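Local coordinates for protein gamma-glutamyltranspeptidase (Streptomyces lincolnensis, PDB 6J3A) that belongs to the gamma-glutamyltranspeptidase family of Ntn-hydrolases as an LmbA-like homologue, and may act on gamma-glutamyl-type substrates, at residues A[457-465]-A[477-485]; A[503-512]-A[537-547]. All coordinates share one frame; numbering follows the deposited sequence.

Interaction 1: A[457-465]-A[477-485]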
loop_
_atom_site.group_PDB
_atom_site.type_symbol
_atom_site.label_atom_id
_atom_site.label_comp_id
_atom_site.label_asym_id
_atom_site.label_seq_id
_atom_site.Cartn_x
_atom_site.Cartn_y
_atom_site.Cartn_z
ATOM N N GLY A 457 -11.468 -27.992 9.992
ATOM C CA GLY A 457 -10.030 -27.907 9.775
ATOM C C GLY A 457 -9.385 -29.248 9.507
ATOM O O GLY A 457 -10.071 -30.256 9.376
ATOM N N THR A 458 -8.059 -29.246 9.409
ATOM C CA THR A 458 -7.286 -30.452 9.115
ATOM C C THR A 458 -5.935 -30.491 9.845
ATOM O O THR A 458 -4.958 -31.041 9.316
ATOM C CB THR A 458 -7.008 -30.553 7.607
ATOM O OG1 THR A 458 -6.317 -29.375 7.171
ATOM C CG2 THR A 458 -8.312 -30.724 6.814
ATOM N N ARG A 459 -5.876 -29.932 11.056
ATOM C CA ARG A 459 -4.579 -29.740 11.730
ATOM C C ARG A 459 -4.029 -31.009 12.378
ATOM O O ARG A 459 -2.814 -31.136 12.537
ATOM C CB ARG A 459 -4.642 -28.605 12.752
ATOM C CG ARG A 459 -3.291 -28.013 13.181
ATOM C CD ARG A 459 -2.513 -27.336 12.061
ATOM N NE ARG A 459 -3.295 -26.283 11.418
ATOM C CZ ARG A 459 -2.881 -25.511 10.421
ATOM N NH1 ARG A 459 -1.664 -25.648 9.908
ATOM N NH2 ARG A 459 -3.707 -24.596 9.920
ATOM N N LEU A 460 -4.898 -31.961 12.714
ATOM C CA LEU A 460 -4.433 -33.270 13.220
ATOM C C LEU A 460 -3.531 -34.016 12.238
ATOM O O LEU A 460 -2.844 -34.955 12.628
ATOM C CB LEU A 460 -5.602 -34.169 13.638
ATOM C CG LEU A 460 -6.523 -33.586 14.712
ATOM C CD1 LEU A 460 -7.640 -34.551 15.063
ATOM C CD2 LEU A 460 -5.747 -33.245 15.967
ATOM N N GLN A 461 -3.510 -33.584 10.980
ATOM C CA GLN A 461 -2.593 -34.143 9.990
ATOM C C GLN A 461 -1.123 -34.070 10.369
ATOM O O GLN A 461 -0.317 -34.833 9.849
ATOM C CB GLN A 461 -2.821 -33.515 8.613
ATOM C CG GLN A 461 -2.135 -32.191 8.354
ATOM C CD GLN A 461 -2.409 -31.706 6.954
ATOM O OE1 GLN A 461 -1.744 -32.122 5.999
ATOM N NE2 GLN A 461 -3.407 -30.841 6.812
ATOM N N MET A 462 -0.789 -33.144 11.263
ATOM C CA MET A 462 0.582 -32.909 11.689
ATOM C C MET A 462 1.068 -33.799 12.836
ATOM O O MET A 462 2.267 -33.846 13.109
ATOM C CB MET A 462 0.726 -31.436 12.063
ATOM C CG MET A 462 0.220 -30.500 10.968
ATOM S SD MET A 462 0.884 -28.835 11.077
ATOM C CE MET A 462 0.441 -28.242 9.459
ATOM N N THR A 463 0.153 -34.513 13.484
ATOM C CA THR A 463 0.509 -35.499 14.504
ATOM C C THR A 463 1.021 -36.775 13.851
ATOM O O THR A 463 0.986 -36.928 12.629
ATOM C CB THR A 463 -0.709 -35.886 15.347
ATOM O OG1 THR A 463 -1.706 -36.453 14.493
ATOM C CG2 THR A 463 -1.281 -34.684 16.064
ATOM N N TRP A 464 1.484 -37.693 14.688
ATOM C CA TRP A 464 1.925 -39.007 14.242
ATOM C C TRP A 464 1.030 -40.128 14.753
ATOM O O TRP A 464 0.632 -40.127 15.924
ATOM C CB TRP A 464 3.333 -39.260 14.739
ATOM C CG TRP A 464 4.372 -38.397 14.119
ATOM C CD1 TRP A 464 5.179 -37.508 14.761
ATOM C CD2 TRP A 464 4.740 -38.356 12.736
ATOM N NE1 TRP A 464 6.036 -36.918 13.868
ATOM C CE2 TRP A 464 5.793 -37.417 12.614
ATOM C CE3 TRP A 464 4.296 -39.031 11.588
ATOM C CZ2 TRP A 464 6.409 -37.125 11.385
ATOM C CZ3 TRP A 464 4.915 -38.741 10.361
ATOM C CH2 TRP A 464 5.959 -37.790 10.277
ATOM N N LEU A 465 0.745 -41.087 13.867
ATOM C CA LEU A 465 0.053 -42.322 14.232
ATOM C C LEU A 465 1.052 -43.355 14.765
ATOM O O LEU A 465 1.397 -44.339 14.099
ATOM C CB LEU A 465 -0.726 -42.868 13.033
ATOM C CG LEU A 465 -1.810 -41.955 12.462
ATOM C CD1 LEU A 465 -2.566 -42.678 11.369
ATOM C CD2 LEU A 465 -2.794 -41.479 13.525
ATOM N N ARG A 477 -5.138 -33.051 23.350
ATOM C CA ARG A 477 -3.839 -32.436 23.110
ATOM C C ARG A 477 -3.777 -31.765 21.751
ATOM O O ARG A 477 -4.373 -32.245 20.788
ATOM C CB ARG A 477 -2.764 -33.508 23.198
ATOM C CG ARG A 477 -2.083 -33.582 24.546
ATOM C CD ARG A 477 -3.024 -33.479 25.725
ATOM N NE ARG A 477 -2.421 -34.093 26.896
ATOM C CZ ARG A 477 -2.037 -33.474 28.016
ATOM N NH1 ARG A 477 -1.488 -34.211 28.975
ATOM N NH2 ARG A 477 -2.178 -32.156 28.206
ATOM N N ARG A 478 -3.041 -30.654 21.680
ATOM C CA ARG A 478 -2.890 -29.930 20.421
ATOM C C ARG A 478 -1.957 -30.681 19.509
ATOM O O ARG A 478 -0.967 -31.239 19.967
ATOM C CB ARG A 478 -2.278 -28.545 20.588
ATOM C CG ARG A 478 -3.070 -27.574 21.440
ATOM C CD ARG A 478 -2.500 -27.554 22.833
ATOM N NE ARG A 478 -2.291 -26.219 23.354
ATOM C CZ ARG A 478 -1.409 -25.903 24.304
ATOM N NH1 ARG A 478 -1.311 -24.647 24.697
ATOM N NH2 ARG A 478 -0.609 -26.809 24.860
ATOM N N PRO A 479 -2.241 -30.664 18.204
ATOM C CA PRO A 479 -1.195 -31.114 17.307
ATOM C C PRO A 479 -0.058 -30.095 17.284
ATOM O O PRO A 479 -0.232 -28.919 17.659
ATOM C CB PRO A 479 -1.897 -31.161 15.950
ATOM C CG PRO A 479 -2.955 -30.124 16.048
ATOM C CD PRO A 479 -3.392 -30.095 17.480
ATOM N N ARG A 480 1.094 -30.559 16.836
ATOM C CA ARG A 480 2.248 -29.701 16.693
ATOM C C ARG A 480 2.038 -28.787 15.490
ATOM O O ARG A 480 2.208 -29.203 14.346
ATOM C CB ARG A 480 3.500 -30.548 16.540
ATOM C CG ARG A 480 4.781 -29.806 16.828
ATOM C CD ARG A 480 5.574 -29.642 15.562
ATOM N NE ARG A 480 6.216 -30.890 15.164
ATOM C CZ ARG A 480 6.455 -31.273 13.909
ATOM N NH1 ARG A 480 7.066 -32.434 13.700
ATOM N NH2 ARG A 480 6.075 -30.529 12.860
ATOM N N THR A 481 1.678 -27.535 15.763
ATOM C CA THR A 481 1.118 -26.632 14.740
ATOM C C THR A 481 2.192 -25.730 14.117
ATOM O O THR A 481 3.106 -25.272 14.819
ATOM C CB THR A 481 -0.069 -25.818 15.318
ATOM O OG1 THR A 481 -0.767 -25.153 14.263
ATOM C CG2 THR A 481 0.360 -24.801 16.368
ATOM N N THR A 482 2.091 -25.500 12.803
ATOM C CA THR A 482 3.059 -24.641 12.083
ATOM C C THR A 482 2.867 -23.135 12.333
ATOM O O THR A 482 3.769 -22.341 12.067
ATOM C CB THR A 482 3.043 -24.886 10.564
ATOM O OG1 THR A 482 1.691 -24.912 10.092
ATOM C CG2 THR A 482 3.738 -26.194 10.239
ATOM N N LEU A 483 1.703 -22.770 12.863
ATOM C CA LEU A 483 1.296 -21.382 13.054
ATOM C C LEU A 483 2.131 -20.730 14.143
ATOM O O LEU A 483 2.130 -21.185 15.285
ATOM C CB LEU A 483 -0.185 -21.324 13.430
ATOM C CG LEU A 483 -1.126 -22.182 12.560
ATOM C CD1 LEU A 483 -2.572 -21.866 12.909
ATOM C CD2 LEU A 483 -0.851 -22.043 11.058
ATOM N N THR A 484 2.815 -19.646 13.786
ATOM C CA THR A 484 3.847 -19.098 14.632
ATOM C C THR A 484 4.075 -17.599 14.427
ATOM O O THR A 484 5.021 -17.184 13.747
ATOM C CB THR A 484 5.159 -19.897 14.482
ATOM O OG1 THR A 484 6.173 -19.276 15.271
ATOM C CG2 THR A 484 5.613 -20.012 13.016
ATOM N N PRO A 485 3.227 -16.772 15.059
ATOM C CA PRO A 485 3.479 -15.328 15.032
ATOM C C PRO A 485 4.659 -14.932 15.924
ATOM O O PRO A 485 5.131 -15.742 16.729
ATOM C CB PRO A 485 2.168 -14.723 15.555
ATOM C CG PRO A 485 1.541 -15.794 16.373
ATOM C CD PRO A 485 2.064 -17.121 15.894
#
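Arg459 lies over Pro479 and runs on beside Thr481 to Leu483, its carbon chain crossing the proline at about a right angle with CG 3.6 Å from Pro479 CG. CG of Arg459 stands anti to the backbone N (chi1 -161°), and bends at chi2 and chi3 carry CD to 3.6 Å from Thr481 OG1, a hydroxyl hydrogen-bonded to Gln78, and lay one face against Leu483, with Leu483 CG 4.2 Å above the guanidinium plane. Arg459 NH1 lies 3.4 Å from Thr482 OG1, but the angle is too poor for a bond; NE is paired with Glu60 and NH2 with Ser439. The 3-10 turn 459-462 packs in this way on the irregular 477-485 chain, whose Thr481-Thr482 pair probably corresponds to the two serines that hold the gamma-glutamyl group in related transpeptidases. Replacing Arg459 by an alanine would probably leave Glu60 without its cationic mate and open a gap between Pro479 and Leu483. Further along, Met462 reaches out beyond CG to bring CE within 3.6 Å of Thr482 OG1, while SD passes 3.5 Å from Arg480 O. Thr463 turns CG2 onto Pro479, 3.6 Å from CB, as OG1 bonds back at 2.6 Å to Leu460 O, in the carbonyl plane.

Interaction 2: A[503-512]-A[537-547]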
loop_
_atom_site.group_PDB
_atom_site.type_symbol
_atom_site.label_atom_id
_atom_site.label_comp_id
_atom_site.label_asym_id
_atom_site.label_seq_id
_atom_site.Cartn_x
_atom_site.Cartn_y
_atom_site.Cartn_z
ATOM N N GLY A 503 3.566 -22.571 6.234
ATOM C CA GLY A 503 3.828 -23.888 6.818
ATOM C C GLY A 503 5.179 -24.053 7.492
ATOM O O GLY A 503 5.478 -23.395 8.489
ATOM N N ASP A 504 6.002 -24.931 6.923
ATOM C CA ASP A 504 7.345 -25.198 7.451
ATOM C C ASP A 504 8.362 -24.115 7.109
ATOM O O ASP A 504 9.472 -24.113 7.645
ATOM C CB ASP A 504 7.846 -26.562 6.971
ATOM C CG ASP A 504 7.037 -27.700 7.541
ATOM O OD1 ASP A 504 6.750 -27.693 8.756
ATOM O OD2 ASP A 504 6.668 -28.599 6.766
ATOM N N GLN A 505 7.988 -23.201 6.224
ATOM C CA GLN A 505 8.814 -22.035 5.931
ATOM C C GLN A 505 8.588 -20.850 6.889
ATOM O O GLN A 505 9.433 -19.954 6.931
ATOM C CB GLN A 505 8.608 -21.585 4.481
ATOM C CG GLN A 505 8.996 -22.623 3.431
ATOM C CD GLN A 505 7.877 -23.608 3.092
ATOM O OE1 GLN A 505 6.957 -23.286 2.345
ATOM N NE2 GLN A 505 7.967 -24.819 3.629
ATOM N N GLN A 506 7.488 -20.852 7.656
ATOM C CA GLN A 506 7.097 -19.706 8.507
ATOM C C GLN A 506 8.223 -19.149 9.378
ATOM O O GLN A 506 8.544 -17.962 9.292
ATOM C CB GLN A 506 5.926 -20.070 9.424
ATOM C CG GLN A 506 4.572 -20.121 8.749
ATOM C CD GLN A 506 3.415 -19.863 9.699
ATOM O OE1 GLN A 506 2.331 -20.436 9.543
ATOM N NE2 GLN A 506 3.624 -18.983 10.668
ATOM N N ASP A 507 8.802 -20.007 10.219
ATOM C CA ASP A 507 9.912 -19.600 11.086
ATOM C C ASP A 507 11.303 -19.772 10.459
ATOM O O ASP A 507 12.308 -19.700 11.172
ATOM C CB ASP A 507 9.863 -20.329 12.437
ATOM C CG ASP A 507 8.992 -19.626 13.464
ATOM O OD1 ASP A 507 8.786 -18.394 13.381
ATOM O OD2 ASP A 507 8.527 -20.332 14.383
ATOM N N GLN A 508 11.371 -20.017 9.154
ATOM C CA GLN A 508 12.615 -19.829 8.410
ATOM C C GLN A 508 12.605 -18.399 7.871
ATOM O O GLN A 508 13.525 -17.596 8.091
ATOM C CB GLN A 508 12.730 -20.831 7.259
ATOM C CG GLN A 508 12.539 -22.288 7.655
ATOM C CD GLN A 508 12.908 -23.242 6.526
ATOM O OE1 GLN A 508 14.025 -23.185 5.994
ATOM N NE2 GLN A 508 11.972 -24.122 6.147
ATOM N N TRP A 509 11.526 -18.085 7.175
ATOM C CA TRP A 509 11.362 -16.784 6.561
ATOM C C TRP A 509 11.402 -15.675 7.601
ATOM O O TRP A 509 12.053 -14.655 7.390
ATOM C CB TRP A 509 10.049 -16.742 5.777
ATOM C CG TRP A 509 10.058 -17.529 4.488
ATOM C CD1 TRP A 509 11.146 -17.883 3.718
ATOM C CD2 TRP A 509 8.908 -18.006 3.792
ATOM N NE1 TRP A 509 10.732 -18.584 2.605
ATOM C CE2 TRP A 509 9.364 -18.662 2.618
ATOM C CE3 TRP A 509 7.524 -17.952 4.049
ATOM C CZ2 TRP A 509 8.489 -19.262 1.715
ATOM C CZ3 TRP A 509 6.657 -18.532 3.146
ATOM C CH2 TRP A 509 7.142 -19.188 1.994
ATOM N N GLN A 510 10.723 -15.898 8.722
ATOM C CA GLN A 510 10.722 -14.940 9.821
ATOM C C GLN A 510 12.103 -14.754 10.433
ATOM O O GLN A 510 12.473 -13.626 10.758
ATOM C CB GLN A 510 9.735 -15.346 10.916
ATOM C CG GLN A 510 8.315 -14.937 10.627
ATOM C CD GLN A 510 7.331 -15.522 11.613
ATOM O OE1 GLN A 510 6.991 -16.718 11.549
ATOM N NE2 GLN A 510 6.853 -14.684 12.534
ATOM N N LEU A 511 12.852 -15.846 10.609
ATOM C CA LEU A 511 14.229 -15.736 11.092
ATOM C C LEU A 511 15.055 -14.858 10.160
ATOM O O LEU A 511 15.772 -13.976 10.621
ATOM C CB LEU A 511 14.922 -17.091 11.240
ATOM C CG LEU A 511 16.355 -16.874 11.780
ATOM C CD1 LEU A 511 16.382 -16.965 13.293
ATOM C CD2 LEU A 511 17.371 -17.802 11.141
ATOM N N HIS A 512 14.946 -15.096 8.856
ATOM C CA HIS A 512 15.722 -14.303 7.893
ATOM C C HIS A 512 15.301 -12.832 7.991
ATOM O O HIS A 512 16.146 -11.933 8.113
ATOM C CB HIS A 512 15.585 -14.843 6.461
ATOM C CG HIS A 512 15.722 -16.332 6.364
ATOM N ND1 HIS A 512 16.477 -17.060 7.253
ATOM C CD2 HIS A 512 15.181 -17.229 5.508
ATOM C CE1 HIS A 512 16.401 -18.341 6.943
ATOM N NE2 HIS A 512 15.621 -18.471 5.887
ATOM N N ASN A 537 14.680 -13.917 -0.106
ATOM C CA ASN A 537 14.489 -14.856 0.994
ATOM C C ASN A 537 14.671 -16.273 0.445
ATOM O O ASN A 537 14.763 -16.471 -0.773
ATOM C CB ASN A 537 13.101 -14.645 1.634
ATOM C CG ASN A 537 13.066 -14.971 3.127
ATOM O OD1 ASN A 537 13.805 -15.807 3.589
ATOM N ND2 ASN A 537 12.199 -14.300 3.874
ATOM N N TRP A 538 14.771 -17.240 1.356
ATOM C CA TRP A 538 15.058 -18.637 1.013
ATOM C C TRP A 538 14.514 -19.554 2.099
ATOM O O TRP A 538 14.175 -19.096 3.179
ATOM C CB TRP A 538 16.576 -18.858 0.884
ATOM C CG TRP A 538 17.310 -18.725 2.227
ATOM C CD1 TRP A 538 17.666 -19.739 3.080
ATOM C CD2 TRP A 538 17.713 -17.511 2.868
ATOM N NE1 TRP A 538 18.279 -19.229 4.202
ATOM C CE2 TRP A 538 18.321 -17.866 4.098
ATOM C CE3 TRP A 538 17.627 -16.155 2.523
ATOM C CZ2 TRP A 538 18.837 -16.913 4.982
ATOM C CZ3 TRP A 538 18.151 -15.201 3.404
ATOM C CH2 TRP A 538 18.743 -15.589 4.620
ATOM N N HIS A 539 14.473 -20.850 1.810
ATOM C CA HIS A 539 14.122 -21.881 2.804
ATOM C C HIS A 539 14.775 -23.191 2.437
ATOM O O HIS A 539 15.171 -23.375 1.289
ATOM C CB HIS A 539 12.607 -22.088 2.884
ATOM C CG HIS A 539 12.019 -22.806 1.703
ATOM N ND1 HIS A 539 11.605 -24.120 1.756
ATOM C CD2 HIS A 539 11.761 -22.387 0.444
ATOM C CE1 HIS A 539 11.117 -24.473 0.580
ATOM N NE2 HIS A 539 11.204 -23.440 -0.235
ATOM N N ASN A 540 14.868 -24.098 3.407
ATOM C CA ASN A 540 15.237 -25.496 3.135
ATOM C C ASN A 540 14.072 -26.444 3.412
ATOM O O ASN A 540 13.113 -26.073 4.096
ATOM C CB ASN A 540 16.496 -25.900 3.918
ATOM C CG ASN A 540 16.217 -26.253 5.369
ATOM O OD1 ASN A 540 15.759 -27.353 5.673
ATOM N ND2 ASN A 540 16.537 -25.339 6.273
ATOM N N ASP A 541 14.177 -27.661 2.875
ATOM C CA ASP A 541 13.176 -28.724 3.098
ATOM C C ASP A 541 13.825 -30.021 3.594
ATOM O O ASP A 541 13.291 -31.114 3.375
ATOM C CB ASP A 541 12.381 -29.021 1.814
ATOM C CG ASP A 541 11.395 -27.929 1.452
ATOM O OD1 ASP A 541 10.590 -27.496 2.312
ATOM O OD2 ASP A 541 11.416 -27.535 0.272
ATOM N N SER A 542 14.955 -29.900 4.287
ATOM C CA SER A 542 15.706 -31.066 4.762
ATOM C C SER A 542 15.278 -31.474 6.176
ATOM O O SER A 542 16.052 -31.432 7.122
ATOM C CB SER A 542 17.210 -30.808 4.675
ATOM O OG SER A 542 17.929 -32.004 4.882
ATOM N N PHE A 543 14.027 -31.902 6.270
ATOM C CA PHE A 543 13.386 -32.351 7.513
ATOM C C PHE A 543 11.991 -32.863 7.122
ATOM O O PHE A 543 11.486 -32.479 6.065
ATOM C CB PHE A 543 13.254 -31.190 8.504
ATOM C CG PHE A 543 12.593 -29.981 7.916
ATOM C CD1 PHE A 543 11.205 -29.928 7.784
ATOM C CD2 PHE A 543 13.352 -28.911 7.457
ATOM C CE1 PHE A 543 10.587 -28.834 7.209
ATOM C CE2 PHE A 543 12.740 -27.806 6.895
ATOM C CZ PHE A 543 11.355 -27.767 6.768
ATOM N N PRO A 544 11.356 -33.716 7.950
ATOM C CA PRO A 544 9.999 -34.176 7.605
ATOM C C PRO A 544 8.951 -33.064 7.685
ATOM O O PRO A 544 8.809 -32.419 8.734
ATOM C CB PRO A 544 9.706 -35.252 8.657
ATOM C CG PRO A 544 10.650 -34.978 9.764
ATOM C CD PRO A 544 11.881 -34.406 9.138
ATOM N N GLY A 545 8.233 -32.856 6.580
ATOM C CA GLY A 545 7.226 -31.807 6.497
ATOM C C GLY A 545 6.063 -32.056 7.443
ATOM O O GLY A 545 5.764 -33.207 7.776
ATOM N N SER A 546 5.422 -30.973 7.874
ATOM C CA SER A 546 4.243 -31.040 8.743
ATOM C C SER A 546 2.957 -31.563 8.059
ATOM O O SER A 546 2.047 -32.033 8.754
ATOM C CB SER A 546 3.980 -29.668 9.375
ATOM O OG SER A 546 4.927 -29.407 10.403
ATOM N N PHE A 547 2.902 -31.488 6.722
ATOM C CA PHE A 547 1.697 -31.777 5.930
ATOM C C PHE A 547 1.738 -33.145 5.262
ATOM O O PHE A 547 2.781 -33.535 4.715
ATOM C CB PHE A 547 1.521 -30.710 4.839
ATOM C CG PHE A 547 1.333 -29.331 5.383
ATOM C CD1 PHE A 547 0.087 -28.928 5.858
ATOM C CD2 PHE A 547 2.401 -28.440 5.452
ATOM C CE1 PHE A 547 -0.095 -27.653 6.371
ATOM C CE2 PHE A 547 2.227 -27.169 5.968
ATOM C CZ PHE A 547 0.980 -26.773 6.439
HETATM O O HOH W 1 16.652 -22.773 5.435
#
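Asp504 drives its side chain between Phe543 and Ser546, and every atom from CB outward has a neighbour there. CB sits at the rim of the phenyl ring, 3.6 Å from Phe543 CE1, and CG follows between that ring edge and Ser546 N. Of the carboxylate oxygens, OD2 takes the Ser546 N-H on its syn lone pair, 2.9 Å away and nearly straight at 166°, while OD1 lies 3.0 Å from Ser546 OG and forms a salt bridge with Arg316. The preceding Gly503 has positive phi and presses its CA on the edge of Phe547, where a CB would clash with CE2.

Four residues on, Gln508 spans to the strand 538-540. Its extended chain (chi2 -170°) presents the amide to the Asn540 backbone: Gln508 OE1 accepts from Asn540 N at 2.9 Å and its NE2 gives one hydrogen to Asn540 O at 3.1 Å, and the other goes back to Asp504 O. A water bridges OE1 to Asn540 ND2. The helix therefore meets the edge strand of the small mixed sheet through a side-chain amide that imitates a strand partner. Flanking this, Gln505 CG rests over one face of the His539 ring, and the His512 and Trp538 rings stack face to face, centroids 3.7 Å apart and planes at 13°. With NE2 donating twice and OE1 accepting from both the backbone and water, the Gln508 amide is probably held against flipping, and the buried Asp504 carboxylate is answered by a backbone N-H and an arginine.

Interactions 1 and 2 have centres about 15 Å apart and follow each other along the chain, yet their segments meet directly. Thr484 OG1 lies 2.7 Å from Asp507 OD2, a probable hydrogen bond, and Lys272 binds both residues, coupling the end of 477-485 to the helix of interaction 2. Elsewhere, Ser546 touches Thr482 and Arg480, and Met462 packs on Phe547, so 537-547 leans on both segments of interaction 1. In relatives, the counterparts of Thr481-Thr482 grip the gamma-glutamyl group and those of the glycine pair ending at Gly503 form the oxyanion hole; by that correspondence the two contacts probably set neighbouring parts of this site.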